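Local structure of triosephosphate isomerase (Toxoplasma gondii, 5UPR) at residues Ala35-Glu40 / Ile257-Lys262; Ala6-Phe11 / Gly237-Gly242; Ala190-Ala195 / Ala231-Glu236; Arg64-Ala69 / Ile95-Leu100. The protein probably catalyses, as a homodimeric TIM-barrel enzyme of glycolysis and gluconeogenesis, the interconversion of D-glyceraldehyde 3-phosphate and dihydroxyacetone phosphate. All coordinates share one frame; numbering follows the deposited sequence.

Contact 1. Residues Ala35-Glu40 / Ile257-Lys262; sequences APVSFE and IIDAAK
The Phe39 ring has the CD1 methyl of Ile258 over one face, while the other Ile258 methyl, CG2, meets ring atom CD1 of Phe39 at 3.9 Å. With Phe39 CG set beside the backbone N (chi1 -58°), the ring swings towards the helix although its CB does not aim there. Phe39 and Ile258 are both buried, and both also touch Val44 of strand 42-47.

The second flat group, the Asp259 carboxylate, takes Lys262 NZ on the anti side of OD1, in a salt bridge 2.7 Å long between NZ and OD1 that closes within 257-262. The Lys262 chain has to bend at chi3 and chi4 to bring its ammonium to the Asp259 carboxylate. From there NZ gives a weak hydrogen bond to Ser38 O (3.2 Å). Val37 CG1 rests against both charged groups, 3.4 Å from Asp259 OD1.

Within the loop, Ser38 OG accepts from Glu40 N, an ST turn. Together these contacts pack the loop between the first helix, 22-34, and strand 42-47 on the end of the last helix, 253-260, at the N-terminal end of the closed TIM barrel.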
loop_
_atom_site.group_PDB
_atom_site.type_symbol
_atom_site.label_atom_id
_atom_site.label_comp_id
_atom_site.label_asym_id
_atom_site.label_seq_id
_atom_site.Cartn_x
_atom_site.Cartn_y
_atom_site.Cartn_z
ATOM N N ALA A 35 -17.808 18.766 14.196
ATOM C CA ALA A 35 -18.352 19.586 13.087
ATOM C C ALA A 35 -19.775 19.942 13.440
ATOM O O ALA A 35 -20.551 19.056 13.785
ATOM C CB ALA A 35 -18.335 18.824 11.774
ATOM N N PRO A 36 -20.123 21.227 13.394
ATOM C CA PRO A 36 -21.458 21.604 13.843
ATOM C C PRO A 36 -22.462 21.621 12.692
ATOM O O PRO A 36 -23.259 22.523 12.559
ATOM C CB PRO A 36 -21.223 22.991 14.448
ATOM C CG PRO A 36 -20.137 23.559 13.587
ATOM C CD PRO A 36 -19.342 22.408 13.008
ATOM N N VAL A 37 -22.393 20.615 11.841
ATOM C CA VAL A 37 -23.237 20.426 10.697
ATOM C C VAL A 37 -23.708 18.997 10.909
ATOM O O VAL A 37 -22.943 18.167 11.426
ATOM C CB VAL A 37 -22.384 20.583 9.402
ATOM C CG1 VAL A 37 -22.958 19.880 8.154
ATOM C CG2 VAL A 37 -22.096 22.070 9.163
ATOM N N SER A 38 -24.968 18.736 10.596
ATOM C CA SER A 38 -25.477 17.368 10.724
ATOM C C SER A 38 -25.033 16.594 9.508
ATOM O O SER A 38 -25.060 17.125 8.425
ATOM C CB SER A 38 -26.992 17.311 10.872
ATOM O OG SER A 38 -27.375 15.956 11.020
ATOM N N PHE A 39 -24.589 15.363 9.701
ATOM C CA PHE A 39 -24.265 14.461 8.610
ATOM C C PHE A 39 -25.417 13.475 8.411
ATOM O O PHE A 39 -25.239 12.457 7.721
ATOM C CB PHE A 39 -22.971 13.647 8.900
ATOM C CG PHE A 39 -21.715 14.474 9.158
ATOM C CD1 PHE A 39 -21.659 15.870 9.070
ATOM C CD2 PHE A 39 -20.564 13.817 9.437
ATOM C CE1 PHE A 39 -20.492 16.556 9.311
ATOM C CE2 PHE A 39 -19.379 14.484 9.717
ATOM C CZ PHE A 39 -19.343 15.858 9.669
ATOM N N GLU A 40 -26.603 13.726 8.954
ATOM C CA GLU A 40 -27.702 12.732 8.865
ATOM C C GLU A 40 -28.084 12.322 7.421
ATOM O O GLU A 40 -28.342 11.149 7.169
ATOM C CB GLU A 40 -28.945 13.196 9.632
ATOM C CG GLU A 40 -28.823 13.100 11.142
ATOM C CD GLU A 40 -28.989 11.686 11.682
ATOM O OE1 GLU A 40 -29.864 11.516 12.553
ATOM O OE2 GLU A 40 -28.261 10.743 11.255
ATOM N N ILE A 257 -18.146 21.120 2.158
ATOM C CA ILE A 257 -18.513 20.299 1.005
ATOM C C ILE A 257 -19.584 19.306 1.413
ATOM O O ILE A 257 -20.539 19.129 0.677
ATOM C CB ILE A 257 -17.304 19.620 0.354
ATOM C CG1 ILE A 257 -16.359 20.655 -0.243
ATOM C CG2 ILE A 257 -17.736 18.637 -0.747
ATOM C CD1 ILE A 257 -14.923 20.174 -0.500
ATOM N N ILE A 258 -19.448 18.700 2.597
ATOM C CA ILE A 258 -20.463 17.796 3.136
ATOM C C ILE A 258 -21.803 18.504 3.212
ATOM O O ILE A 258 -22.825 17.983 2.755
ATOM C CB ILE A 258 -20.087 17.249 4.558
ATOM C CG1 ILE A 258 -18.878 16.318 4.492
ATOM C CG2 ILE A 258 -21.283 16.566 5.235
ATOM C CD1 ILE A 258 -18.196 16.098 5.844
ATOM N N ASP A 259 -21.788 19.706 3.768
ATOM C CA ASP A 259 -23.002 20.527 3.839
ATOM C C ASP A 259 -23.647 20.834 2.468
ATOM O O ASP A 259 -24.822 20.912 2.353
ATOM C CB ASP A 259 -22.690 21.797 4.591
ATOM C CG ASP A 259 -23.934 22.413 5.186
ATOM O OD1 ASP A 259 -24.754 21.704 5.848
ATOM O OD2 ASP A 259 -24.083 23.620 4.981
ATOM N N ALA A 260 -22.848 20.989 1.432
ATOM C CA ALA A 260 -23.363 21.181 0.058
ATOM C C ALA A 260 -24.079 19.972 -0.544
ATOM O O ALA A 260 -24.923 20.148 -1.394
ATOM C CB ALA A 260 -22.258 21.606 -0.882
ATOM N N ALA A 261 -23.701 18.753 -0.143
ATOM C CA ALA A 261 -24.333 17.538 -0.633
ATOM C C ALA A 261 -25.716 17.171 0.074
ATOM O O ALA A 261 -26.017 16.043 0.366
ATOM C CB ALA A 261 -23.360 16.391 -0.534
ATOM N N LYS A 262 -26.580 18.174 0.199
ATOM C CA LYS A 262 -27.952 18.091 0.718
ATOM C C LYS A 262 -28.830 18.944 -0.178
ATOM O O LYS A 262 -28.429 20.011 -0.707
ATOM C CB LYS A 262 -28.040 18.669 2.107
ATOM C CG LYS A 262 -27.114 17.998 3.085
ATOM C CD LYS A 262 -27.453 18.393 4.499
ATOM C CE LYS A 262 -26.743 19.641 4.969
ATOM N NZ LYS A 262 -26.008 19.316 6.237
#

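Contact 2. Residues Ala6-Phe11 / Gly237-Gly242; sequences AARRGF and GEDVDG
Phe11 and Gly242 form a parallel beta bridge that closes the TIM barrel, joining the first strand, 10-15, to the last, 242-245, at their N-terminal ends. On the backbone side, Phe11 N donates to Asp241 O (3.0 Å). The same oxygen is approached by Gly10 CA in a CA-H...O contact of 3.3 Å.

The ionic part centres on Arg8 and Asp241. Arg8 NE donates almost straight to Asp241 OD1 (2.9 Å, 174° at the hydrogen). That oxygen lies in the guanidinium plane, yet the nitrogen stands 39° above the carboxylate plane, since the two flat groups are turned 54° against each other. A bend at chi3 of Arg8 turns its NE edge to the acid. The buried carboxylate has further partners: Asp241 OD2 accepts from Val220 N and pairs with Arg203. Arg8 NH1 in turn is bound by Glu216 O.

Asp239 adds charge alone, its OD1 being 4.2 Å from Arg8 NH2 and well out of the guanidinium plane; its true salt-bridge partners are Arg200 and Arg203 of helix 192-209. A type I turn, Gly237 to Val240, leads into this corner. Gly242 has a backbone conformation with positive phi that calls for glycine, and its CA comes within 3.1 Å of Phe11 O in a second CA-H...O contact.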
loop_
_atom_site.group_PDB
_atom_site.type_symbol
_atom_site.label_atom_id
_atom_site.label_comp_id
_atom_site.label_asym_id
_atom_site.label_seq_id
_atom_site.Cartn_x
_atom_site.Cartn_y
_atom_site.Cartn_z
ATOM N N ALA A 6 -37.477 6.599 -1.650
ATOM C CA ALA A 6 -36.530 5.870 -2.536
ATOM C C ALA A 6 -35.768 6.937 -3.303
ATOM O O ALA A 6 -36.269 7.528 -4.295
ATOM C CB ALA A 6 -37.267 4.966 -3.527
ATOM N N ALA A 7 -34.540 7.177 -2.871
ATOM C CA ALA A 7 -33.748 8.221 -3.457
ATOM C C ALA A 7 -32.326 7.831 -3.074
ATOM O O ALA A 7 -32.103 7.181 -2.081
ATOM C CB ALA A 7 -34.075 9.602 -2.860
ATOM N N ARG A 8 -31.381 8.257 -3.877
ATOM C CA ARG A 8 -29.998 7.962 -3.634
ATOM C C ARG A 8 -29.518 8.900 -2.563
ATOM O O ARG A 8 -29.653 10.101 -2.635
ATOM C CB ARG A 8 -29.186 8.171 -4.898
ATOM C CG ARG A 8 -29.424 7.154 -5.978
ATOM C CD ARG A 8 -28.499 7.371 -7.148
ATOM N NE ARG A 8 -28.719 8.639 -7.826
ATOM C CZ ARG A 8 -29.642 8.867 -8.750
ATOM N NH1 ARG A 8 -30.480 7.914 -9.153
ATOM N NH2 ARG A 8 -29.724 10.070 -9.288
ATOM N N ARG A 9 -28.977 8.309 -1.531
ATOM C CA ARG A 9 -28.399 9.055 -0.431
ATOM C C ARG A 9 -27.100 9.754 -0.903
ATOM O O ARG A 9 -26.249 9.150 -1.587
ATOM C CB ARG A 9 -28.125 8.047 0.646
ATOM C CG ARG A 9 -27.712 8.620 1.930
ATOM C CD ARG A 9 -27.933 7.523 3.005
ATOM N NE ARG A 9 -27.228 7.847 4.255
ATOM C CZ ARG A 9 -27.706 8.614 5.214
ATOM N NH1 ARG A 9 -28.966 9.080 5.154
ATOM N NH2 ARG A 9 -26.963 8.863 6.276
ATOM N N GLY A 10 -26.954 11.020 -0.547
ATOM C CA GLY A 10 -25.748 11.804 -0.856
ATOM C C GLY A 10 -24.505 11.154 -0.268
ATOM O O GLY A 10 -24.586 10.427 0.755
ATOM N N PHE A 11 -23.362 11.358 -0.945
ATOM C CA PHE A 11 -22.122 10.718 -0.541
ATOM C C PHE A 11 -20.976 11.664 -0.684
ATOM O O PHE A 11 -20.786 12.232 -1.762
ATOM C CB PHE A 11 -21.932 9.466 -1.437
ATOM C CG PHE A 11 -20.802 8.595 -1.045
ATOM C CD1 PHE A 11 -19.480 8.927 -1.362
ATOM C CD2 PHE A 11 -21.023 7.419 -0.308
ATOM C CE1 PHE A 11 -18.427 8.087 -1.024
ATOM C CE2 PHE A 11 -19.972 6.594 0.036
ATOM C CZ PHE A 11 -18.685 6.923 -0.330
ATOM N N GLY A 237 -27.025 19.182 -10.179
ATOM C CA GLY A 237 -27.299 18.125 -11.120
ATOM C C GLY A 237 -28.006 16.939 -10.490
ATOM O O GLY A 237 -27.592 16.390 -9.482
ATOM N N GLU A 238 -29.081 16.528 -11.123
ATOM C CA GLU A 238 -29.876 15.389 -10.695
ATOM C C GLU A 238 -29.066 14.052 -10.651
ATOM O O GLU A 238 -29.405 13.183 -9.898
ATOM C CB GLU A 238 -31.049 15.318 -11.708
ATOM C CG GLU A 238 -31.847 14.108 -11.797
ATOM C CD GLU A 238 -33.029 14.359 -12.801
ATOM O OE1 GLU A 238 -33.437 15.540 -13.073
ATOM O OE2 GLU A 238 -33.586 13.386 -13.283
ATOM N N ASP A 239 -28.040 13.920 -11.472
ATOM C CA ASP A 239 -27.188 12.703 -11.517
ATOM C C ASP A 239 -25.840 12.860 -10.770
ATOM O O ASP A 239 -24.999 11.935 -10.804
ATOM C CB ASP A 239 -26.975 12.328 -12.965
ATOM C CG ASP A 239 -28.306 11.881 -13.602
ATOM O OD1 ASP A 239 -28.760 10.775 -13.292
ATOM O OD2 ASP A 239 -28.954 12.624 -14.344
ATOM N N VAL A 240 -25.648 14.005 -10.101
ATOM C CA VAL A 240 -24.470 14.251 -9.269
ATOM C C VAL A 240 -24.872 13.972 -7.835
ATOM O O VAL A 240 -25.653 14.717 -7.268
ATOM C CB VAL A 240 -23.974 15.693 -9.402
ATOM C CG1 VAL A 240 -22.769 15.984 -8.444
ATOM C CG2 VAL A 240 -23.514 15.922 -10.834
ATOM N N ASP A 241 -24.420 12.840 -7.292
ATOM C CA ASP A 241 -24.897 12.328 -5.984
ATOM C C ASP A 241 -23.975 12.720 -4.814
ATOM O O ASP A 241 -24.190 12.322 -3.681
ATOM C CB ASP A 241 -25.030 10.820 -6.027
ATOM C CG ASP A 241 -26.010 10.360 -7.097
ATOM O OD1 ASP A 241 -27.037 10.983 -7.243
ATOM O OD2 ASP A 241 -25.752 9.392 -7.830
ATOM N N GLY A 242 -22.937 13.477 -5.123
ATOM C CA GLY A 242 -21.970 13.934 -4.118
ATOM C C GLY A 242 -20.595 14.107 -4.693
ATOM O O GLY A 242 -20.439 14.348 -5.880
#

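Contact 3. Residues Ala190-Ala195 / Ala231-Glu236; sequences ATAALA and AKELFE
Leu234 reaches the first turn of helix 192-209 through a single methyl, CD2, which lies 3.8 Å from Ala195 CB and at the same distance from Ala190 O. Its CB does not aim at the other helix, but with CG beside the backbone N (chi1 -80°) and an extended chi2 the branch end turns inwards, over Ala192 CA. Ala195 and Leu234 also share Tyr222 of strand 220-222 beneath them, whose OH bonds to Ala190 N.

Glu233 uses its aliphatic part. The chain runs out extended with CG opposite the backbone N (chi1 -173°), which lays CG 3.9 Å from Ala192 CB and carries the carboxylate past the methyl. The Ala192 methyl thus rests against both the carbonyl oxygen and the CG of Glu233.

In the TIM barrel these are neighbouring outer helices, the N-terminal end of one meeting the C-terminal end of the other, 228-234. Polar groups are joined by water: one molecule donates to both Ala192 O and Leu234 O, and another accepts from Ala192 N while donating to Glu233 OE2 at 2.6 Å. Thr191 faces away from the contact and is the N-cap, its OG1 accepting from Leu194 N (3.0 Å).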
loop_
_atom_site.group_PDB
_atom_site.type_symbol
_atom_site.label_atom_id
_atom_site.label_comp_id
_atom_site.label_asym_id
_atom_site.label_seq_id
_atom_site.Cartn_x
_atom_site.Cartn_y
_atom_site.Cartn_z
ATOM N N ALA A 190 -14.672 20.858 -13.316
ATOM C CA ALA A 190 -15.744 20.738 -14.306
ATOM C C ALA A 190 -16.846 21.778 -14.060
ATOM O O ALA A 190 -17.145 22.128 -12.909
ATOM C CB ALA A 190 -16.359 19.388 -14.232
ATOM N N THR A 191 -17.443 22.307 -15.144
ATOM C CA THR A 191 -18.710 23.036 -14.992
ATOM C C THR A 191 -19.785 22.131 -14.431
ATOM O O THR A 191 -19.701 20.929 -14.577
ATOM C CB THR A 191 -19.172 23.682 -16.313
ATOM O OG1 THR A 191 -19.413 22.635 -17.246
ATOM C CG2 THR A 191 -18.064 24.652 -16.811
ATOM N N ALA A 192 -20.783 22.714 -13.798
ATOM C CA ALA A 192 -21.993 22.028 -13.375
ATOM C C ALA A 192 -22.649 21.295 -14.555
ATOM O O ALA A 192 -23.052 20.156 -14.401
ATOM C CB ALA A 192 -23.002 23.023 -12.797
ATOM N N ALA A 193 -22.731 21.943 -15.711
ATOM C CA ALA A 193 -23.328 21.330 -16.928
ATOM C C ALA A 193 -22.524 20.108 -17.404
ATOM O O ALA A 193 -23.107 19.088 -17.685
ATOM C CB ALA A 193 -23.428 22.371 -18.064
ATOM N N LEU A 194 -21.204 20.208 -17.490
ATOM C CA LEU A 194 -20.353 19.062 -17.920
ATOM C C LEU A 194 -20.425 17.882 -16.958
ATOM O O LEU A 194 -20.549 16.724 -17.387
ATOM C CB LEU A 194 -18.891 19.507 -18.130
ATOM C CG LEU A 194 -17.928 18.466 -18.646
ATOM C CD1 LEU A 194 -16.737 19.093 -19.403
ATOM C CD2 LEU A 194 -17.401 17.533 -17.547
ATOM N N ALA A 195 -20.434 18.159 -15.679
ATOM C CA ALA A 195 -20.546 17.098 -14.659
ATOM C C ALA A 195 -21.879 16.404 -14.807
ATOM O O ALA A 195 -21.912 15.184 -14.901
ATOM C CB ALA A 195 -20.352 17.618 -13.251
ATOM N N ALA A 231 -19.190 23.540 -4.752
ATOM C CA ALA A 231 -19.937 22.288 -4.577
ATOM C C ALA A 231 -21.431 22.420 -4.702
ATOM O O ALA A 231 -22.087 21.563 -5.301
ATOM C CB ALA A 231 -19.583 21.657 -3.206
ATOM N N LYS A 232 -21.997 23.504 -4.161
ATOM C CA LYS A 232 -23.465 23.655 -4.255
ATOM C C LYS A 232 -23.947 23.716 -5.690
ATOM O O LYS A 232 -24.891 23.088 -6.017
ATOM C CB LYS A 232 -23.958 24.876 -3.497
ATOM C CG LYS A 232 -23.937 24.691 -2.003
ATOM C CD LYS A 232 -24.525 25.932 -1.315
ATOM C CE LYS A 232 -25.220 25.601 0.007
ATOM N NZ LYS A 232 -26.008 24.308 -0.008
ATOM N N GLU A 233 -23.274 24.465 -6.550
ATOM C CA GLU A 233 -23.657 24.545 -7.951
ATOM C C GLU A 233 -23.505 23.162 -8.625
ATOM O O GLU A 233 -24.406 22.703 -9.335
ATOM C CB GLU A 233 -22.818 25.596 -8.673
ATOM C CG GLU A 233 -23.257 25.871 -10.110
ATOM C CD GLU A 233 -22.199 26.625 -10.935
ATOM O OE1 GLU A 233 -21.118 27.016 -10.433
ATOM O OE2 GLU A 233 -22.448 26.882 -12.105
ATOM N N LEU A 234 -22.398 22.492 -8.360
ATOM C CA LEU A 234 -22.205 21.136 -8.911
ATOM C C LEU A 234 -23.312 20.155 -8.552
ATOM O O LEU A 234 -23.803 19.425 -9.412
ATOM C CB LEU A 234 -20.831 20.581 -8.496
ATOM C CG LEU A 234 -19.650 21.099 -9.328
ATOM C CD1 LEU A 234 -18.393 20.824 -8.535
ATOM C CD2 LEU A 234 -19.618 20.309 -10.604
ATOM N N PHE A 235 -23.752 20.229 -7.292
ATOM C CA PHE A 235 -24.744 19.309 -6.741
ATOM C C PHE A 235 -26.188 19.560 -7.216
ATOM O O PHE A 235 -27.086 18.760 -6.917
ATOM C CB PHE A 235 -24.694 19.378 -5.202
ATOM C CG PHE A 235 -25.414 18.248 -4.506
ATOM C CD1 PHE A 235 -24.892 16.948 -4.478
ATOM C CD2 PHE A 235 -26.639 18.486 -3.891
ATOM C CE1 PHE A 235 -25.582 15.916 -3.863
ATOM C CE2 PHE A 235 -27.347 17.468 -3.265
ATOM C CZ PHE A 235 -26.830 16.183 -3.234
ATOM N N GLU A 236 -26.431 20.660 -7.926
ATOM C CA GLU A 236 -27.733 20.883 -8.539
ATOM C C GLU A 236 -28.040 19.828 -9.585
ATOM O O GLU A 236 -29.187 19.586 -9.844
ATOM C CB GLU A 236 -27.856 22.292 -9.120
ATOM C CG GLU A 236 -27.787 23.345 -8.016
ATOM C CD GLU A 236 -27.660 24.782 -8.553
ATOM O OE1 GLU A 236 -27.697 24.989 -9.789
ATOM O OE2 GLU A 236 -27.554 25.702 -7.724
HETATM O O HOH W 1 -24.415 19.627 -11.960
HETATM O O HOH W 2 -20.689 25.904 -13.802
#

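Contact 4. Residues Arg64-Ala69 / Ile95-Leu100; sequences RVQVAA and IPWVVL
Trp97 NE1 donates to Gln66 OE1 over 3.0 Å, the main side-chain bond between these two neighbouring strands. The oxygen lies close to the indole plane, at the ring edge, whereas the N-H arrives from above the carbonyl plane of the amide (55° out of it), because amide and indole stand nearly perpendicular, 83° apart. The extended Gln66 chain also crosses Pro96, with NE2 3.5 Å from Pro96 CG. Gln66 is poorly ordered, so the fine details of its amide are less certain than the rest.

At the root of the Trp97 side chain, CB packs on Ala68 CB at 3.6 Å, on the face that looks into the barrel with Val45 and Ile135. On the opposite face Ala69 CB meets Val98 CG1, and Val67 CG2 touches both Ile95 CG2 and Pro96 CD.

The parallel register pairs Ala68 with Trp97 and Ala69 with Val98, as the third and fourth strands of a TIM barrel, and the two strands with helix 87-92 between them make a beta-alpha-beta unit. Ala69 is gripped through both its backbone polar groups: its N donates to Trp97 O (3.1 Å), and its O accepts from Val99 N (2.9 Å). The short strand axes cross at -39°, the twist of neighbouring barrel strands, with a closest approach of 4.4 Å.

Farther out, strand 42-47 bonds to the backbones of Gln66 and Ala68, and Ser133 bonds to those of Pro96 and Val98. Helix 53-59 covers Val67 and Ile95, and Ile95 also packs on Leu51 of the second subunit.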
loop_
_atom_site.group_PDB
_atom_site.type_symbol
_atom_site.label_atom_id
_atom_site.label_comp_id
_atom_site.label_asym_id
_atom_site.label_seq_id
_atom_site.Cartn_x
_atom_site.Cartn_y
_atom_site.Cartn_z
ATOM N N ARG A 64 -21.903 8.054 11.527
ATOM C CA ARG A 64 -22.120 8.443 10.145
ATOM C C ARG A 64 -20.866 8.646 9.316
ATOM O O ARG A 64 -20.999 8.717 8.097
ATOM C CB ARG A 64 -22.964 9.727 10.044
ATOM C CG ARG A 64 -24.365 9.652 10.610
ATOM C CD ARG A 64 -25.247 8.720 9.806
ATOM N NE ARG A 64 -26.648 8.781 10.241
ATOM C CZ ARG A 64 -27.597 7.876 9.941
ATOM N NH1 ARG A 64 -27.340 6.795 9.199
ATOM N NH2 ARG A 64 -28.819 8.034 10.393
ATOM N N VAL A 65 -19.693 8.786 9.945
ATOM C CA VAL A 65 -18.404 8.782 9.201
ATOM C C VAL A 65 -17.764 7.398 9.244
ATOM O O VAL A 65 -17.595 6.829 10.302
ATOM C CB VAL A 65 -17.397 9.829 9.704
ATOM C CG1 VAL A 65 -16.164 9.842 8.819
ATOM C CG2 VAL A 65 -18.063 11.217 9.727
ATOM N N GLN A 66 -17.437 6.863 8.086
ATOM C CA GLN A 66 -16.807 5.572 7.952
ATOM C C GLN A 66 -15.412 5.763 7.387
ATOM O O GLN A 66 -15.102 6.781 6.796
ATOM C CB GLN A 66 -17.662 4.704 7.048
ATOM C CG GLN A 66 -19.041 4.364 7.605
ATOM C CD GLN A 66 -19.691 3.264 6.835
ATOM O OE1 GLN A 66 -20.084 3.454 5.717
ATOM N NE2 GLN A 66 -19.740 2.077 7.417
ATOM N N VAL A 67 -14.580 4.739 7.557
ATOM C CA VAL A 67 -13.176 4.821 7.105
ATOM C C VAL A 67 -12.972 3.959 5.867
ATOM O O VAL A 67 -13.682 2.975 5.655
ATOM C CB VAL A 67 -12.167 4.480 8.187
ATOM C CG1 VAL A 67 -12.459 5.291 9.431
ATOM C CG2 VAL A 67 -12.265 3.009 8.572
ATOM N N ALA A 68 -12.003 4.343 5.057
ATOM C CA ALA A 68 -11.597 3.629 3.846
ATOM C C ALA A 68 -10.090 3.466 3.731
ATOM O O ALA A 68 -9.355 4.345 4.171
ATOM C CB ALA A 68 -12.063 4.369 2.613
ATOM N N ALA A 69 -9.639 2.411 3.055
ATOM C CA ALA A 69 -8.278 2.397 2.578
ATOM C C ALA A 69 -8.237 3.028 1.194
ATOM O O ALA A 69 -9.228 2.999 0.462
ATOM C CB ALA A 69 -7.745 0.930 2.533
ATOM N N ILE A 95 -12.674 -2.241 8.355
ATOM C CA ILE A 95 -12.637 -1.126 7.441
ATOM C C ILE A 95 -13.689 -1.419 6.369
ATOM O O ILE A 95 -13.530 -2.396 5.634
ATOM C CB ILE A 95 -11.231 -0.991 6.838
ATOM C CG1 ILE A 95 -10.202 -0.712 7.944
ATOM C CG2 ILE A 95 -11.228 0.112 5.763
ATOM C CD1 ILE A 95 -8.758 -0.963 7.541
ATOM N N PRO A 96 -14.761 -0.568 6.266
ATOM C CA PRO A 96 -15.847 -0.976 5.339
ATOM C C PRO A 96 -15.673 -0.560 3.884
ATOM O O PRO A 96 -16.343 -1.161 3.045
ATOM C CB PRO A 96 -17.101 -0.337 5.934
ATOM C CG PRO A 96 -16.593 0.766 6.828
ATOM C CD PRO A 96 -15.177 0.493 7.202
ATOM N N TRP A 97 -14.757 0.376 3.570
ATOM C CA TRP A 97 -14.632 0.929 2.241
ATOM C C TRP A 97 -13.212 0.863 1.719
ATOM O O TRP A 97 -12.258 0.948 2.484
ATOM C CB TRP A 97 -15.069 2.410 2.188
ATOM C CG TRP A 97 -16.525 2.599 2.312
ATOM C CD1 TRP A 97 -17.200 2.730 3.462
ATOM C CD2 TRP A 97 -17.496 2.718 1.265
ATOM N NE1 TRP A 97 -18.526 2.898 3.227
ATOM C CE2 TRP A 97 -18.758 2.854 1.889
ATOM C CE3 TRP A 97 -17.433 2.673 -0.128
ATOM C CZ2 TRP A 97 -19.945 2.965 1.186
ATOM C CZ3 TRP A 97 -18.628 2.769 -0.859
ATOM C CH2 TRP A 97 -19.849 2.928 -0.199
ATOM N N VAL A 98 -13.099 0.795 0.397
ATOM C CA VAL A 98 -11.846 0.997 -0.300
ATOM C C VAL A 98 -12.031 1.908 -1.534
ATOM O O VAL A 98 -13.076 1.839 -2.189
ATOM C CB VAL A 98 -11.213 -0.316 -0.775
ATOM C CG1 VAL A 98 -10.757 -1.076 0.457
ATOM C CG2 VAL A 98 -12.123 -1.167 -1.658
ATOM N N VAL A 99 -10.991 2.690 -1.834
ATOM C CA VAL A 99 -10.884 3.442 -3.078
ATOM C C VAL A 99 -10.090 2.628 -4.067
ATOM O O VAL A 99 -8.975 2.157 -3.736
ATOM C CB VAL A 99 -10.171 4.783 -2.839
ATOM C CG1 VAL A 99 -10.053 5.584 -4.140
ATOM C CG2 VAL A 99 -10.890 5.616 -1.703
ATOM N N LEU A 100 -10.644 2.416 -5.279
ATOM C CA LEU A 100 -9.938 1.624 -6.311
ATOM C C LEU A 100 -9.919 2.336 -7.630
ATOM O O LEU A 100 -10.905 3.027 -8.006
ATOM C CB LEU A 100 -10.640 0.273 -6.448
ATOM C CG LEU A 100 -10.364 -0.710 -5.295
ATOM C CD1 LEU A 100 -11.078 -2.043 -5.499
ATOM C CD2 LEU A 100 -8.869 -0.971 -5.179
#

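Contacts 1 and 2 lie at the N-terminal end of the barrel, their centres about 14 Å apart, and Glu40 O probably accepts a hydrogen bond from Arg9 NH2 (2.8 Å). Glu40 also ties contact 1 to contact 4 by a salt bridge, its OE2 2.7 Å from Arg64 NE. Phe235 of contact 3 packs against both 257-262 and 237-242. Across the barrel interior the Phe11 and Trp97 rings meet edge to face, linking contacts 2 and 4. Contacts 3 and 4 stay apart, with centres about 25 Å from each other. In this family the active site lies at the C-terminal strand ends, opposite contacts 1 and 2; contact 3 begins where its mobile phosphate-gripping loop probably ends.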